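Local coordinates for Blr6230 protein (Bradyrhizobium diazoefficiens USDA 110, PDB 5NGG) that probably hydrolyses beta-lactam antibiotics as a subclass B3 metallo-beta-lactamase, with zinc ions held in its active site, at residues P241-V245 with Y246-A250. Numbering follows the deposited sequence.
Sequences PHPEV and YGMQA. With ZN (zinc ion), chain C.
The loop that carries the last zinc-binding histidine out of strand 237-239 turns tightly, and P243 and Y246 meet across it. The carbonyl oxygen of P243 does most of the holding. It accepts the backbone N-H of Y246 (N to O 3.2 Å) and that of M248 (N to O 3.1 Å), the two donors approaching from opposite faces of the carbonyl plane. The M248 bond is nearly straight, 165° at the hydrogen, and ties the first turn of helix 248-253 back onto the loop. G247, at the N-cap position just before the helix, takes a positive phi of 57°, a value that favours glycine.

The same oxygen also sits 3.8 Å above the plane of the Y246 ring, offset toward its rim. Y246 has CG between its backbone N and carbonyl carbon (chi1 60°), which turns the ring back toward the preceding residues and brings its CE1 near P243 CA; the hydroxyl at its far end bonds to Y58. On the proline itself, CB meets M248 CB at 3.5 Å. The methionine chain bends at chi2 and chi3, bringing CE to the same P243 CB, at 3.7 Å. The Q249 side chain crosses P243 at a slant, OE1 3.6 Å from P243 CB, while its NE2 bonds to D53. Y49 of strand 47-49 packs against P243, Y246 and M248.

The CB of H242 points away from the 246-250 segment, and its NE2 binds zinc at 2.1 Å, alongside D105, H106 and a water, while ND1 is hydrogen-bonded to G54 O, which helps fix the imidazole's rotation. The turn follows directly on H242, the last ligand of the Asp-His-His zinc site that is characteristic of subclass B3 enzymes of the metallo-beta-lactamase fold.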
loop_
_atom_site.group_PDB
_atom_site.type_symbol
_atom_site.label_atom_id
_atom_site.label_comp_id
_atom_site.label_asym_id
_atom_site.label_seq_id
_atom_site.Cartn_x
_atom_site.Cartn_y
_atom_site.Cartn_z
ATOM N N PRO A 241 -1.689 2.828 -1.129
ATOM C CA PRO A 241 -2.407 1.569 -1.367
ATOM C C PRO A 241 -3.916 1.728 -1.558
ATOM O O PRO A 241 -4.587 0.744 -1.860
ATOM C CB PRO A 241 -2.048 0.725 -0.156
ATOM C CG PRO A 241 -1.754 1.688 0.907
ATOM C CD PRO A 241 -1.294 2.975 0.280
ATOM N N HIS A 242 -4.423 2.961 -1.429
ATOM C CA HIS A 242 -5.782 3.321 -1.802
ATOM C C HIS A 242 -5.672 4.585 -2.635
ATOM O O HIS A 242 -4.873 5.472 -2.304
ATOM C CB HIS A 242 -6.657 3.555 -0.556
ATOM C CG HIS A 242 -6.879 2.321 0.256
ATOM N ND1 HIS A 242 -7.804 1.347 -0.070
ATOM C CD2 HIS A 242 -6.294 1.897 1.393
ATOM C CE1 HIS A 242 -7.765 0.384 0.843
ATOM N NE2 HIS A 242 -6.856 0.693 1.743
ATOM N N PRO A 243 -6.490 4.712 -3.697
ATOM C CA PRO A 243 -6.352 5.882 -4.576
ATOM C C PRO A 243 -6.637 7.221 -3.899
ATOM O O PRO A 243 -6.124 8.245 -4.329
ATOM C CB PRO A 243 -7.282 5.549 -5.756
ATOM C CG PRO A 243 -8.135 4.426 -5.306
ATOM C CD PRO A 243 -7.447 3.716 -4.209
ATOM N N GLU A 244 -7.443 7.175 -2.840
ATOM C CA GLU A 244 -7.767 8.336 -2.022
ATOM C C GLU A 244 -6.546 9.000 -1.393
ATOM O O GLU A 244 -6.565 10.223 -1.169
ATOM C CB GLU A 244 -8.782 7.926 -0.953
ATOM C CG GLU A 244 -10.132 7.553 -1.548
ATOM C CD GLU A 244 -10.319 6.064 -1.848
ATOM O OE1 GLU A 244 -9.350 5.275 -2.008
ATOM O OE2 GLU A 244 -11.500 5.666 -1.938
ATOM N N VAL A 245 -5.472 8.231 -1.174
ATOM C CA VAL A 245 -4.217 8.759 -0.593
ATOM C C VAL A 245 -3.680 9.932 -1.426
ATOM O O VAL A 245 -3.082 10.856 -0.886
ATOM C CB VAL A 245 -3.141 7.645 -0.477
ATOM C CG1 VAL A 245 -1.730 8.175 -0.231
ATOM C CG2 VAL A 245 -3.515 6.621 0.589
ATOM N N TYR A 246 -3.867 9.872 -2.747
ATOM C CA TYR A 246 -3.236 10.806 -3.659
ATOM C C TYR A 246 -4.186 11.338 -4.721
ATOM O O TYR A 246 -3.733 11.891 -5.709
ATOM C CB TYR A 246 -1.955 10.201 -4.258
ATOM C CG TYR A 246 -2.149 8.938 -5.049
ATOM C CD1 TYR A 246 -2.311 7.708 -4.412
ATOM C CD2 TYR A 246 -2.172 8.951 -6.442
ATOM C CE1 TYR A 246 -2.486 6.542 -5.134
ATOM C CE2 TYR A 246 -2.316 7.771 -7.169
ATOM C CZ TYR A 246 -2.497 6.563 -6.520
ATOM O OH TYR A 246 -2.640 5.407 -7.259
ATOM N N GLY A 247 -5.492 11.218 -4.524
ATOM C CA GLY A 247 -6.445 11.770 -5.466
ATOM C C GLY A 247 -6.231 11.235 -6.871
ATOM O O GLY A 247 -6.199 11.986 -7.829
ATOM N N MET A 248 -6.127 9.909 -6.973
ATOM C CA MET A 248 -5.772 9.267 -8.235
ATOM C C MET A 248 -6.705 9.613 -9.397
ATOM O O MET A 248 -6.233 9.952 -10.479
ATOM C CB MET A 248 -5.734 7.745 -8.045
ATOM C CG MET A 248 -5.298 6.958 -9.280
ATOM S SD MET A 248 -6.624 6.548 -10.435
ATOM C CE MET A 248 -7.522 5.321 -9.483
ATOM N N GLN A 249 -8.014 9.530 -9.169
ATOM C CA GLN A 249 -8.957 9.616 -10.269
ATOM C C GLN A 249 -8.912 11.019 -10.880
ATOM O O GLN A 249 -8.996 11.203 -12.100
ATOM C CB GLN A 249 -10.363 9.217 -9.764
ATOM C CG GLN A 249 -10.508 7.758 -9.317
ATOM C CD GLN A 249 -10.215 7.457 -7.822
ATOM O OE1 GLN A 249 -9.369 8.135 -7.146
ATOM N NE2 GLN A 249 -10.868 6.385 -7.305
ATOM N N ALA A 250 -8.825 12.025 -10.030
ATOM C CA ALA A 250 -8.747 13.414 -10.499
ATOM C C ALA A 250 -7.489 13.671 -11.316
ATOM O O ALA A 250 -7.518 14.412 -12.301
ATOM C CB ALA A 250 -8.844 14.377 -9.326
HETATM ZN ZN ZN C . -6.106 -0.700 3.141
HETATM O O HOH W 1 -6.073 -1.575 5.005
#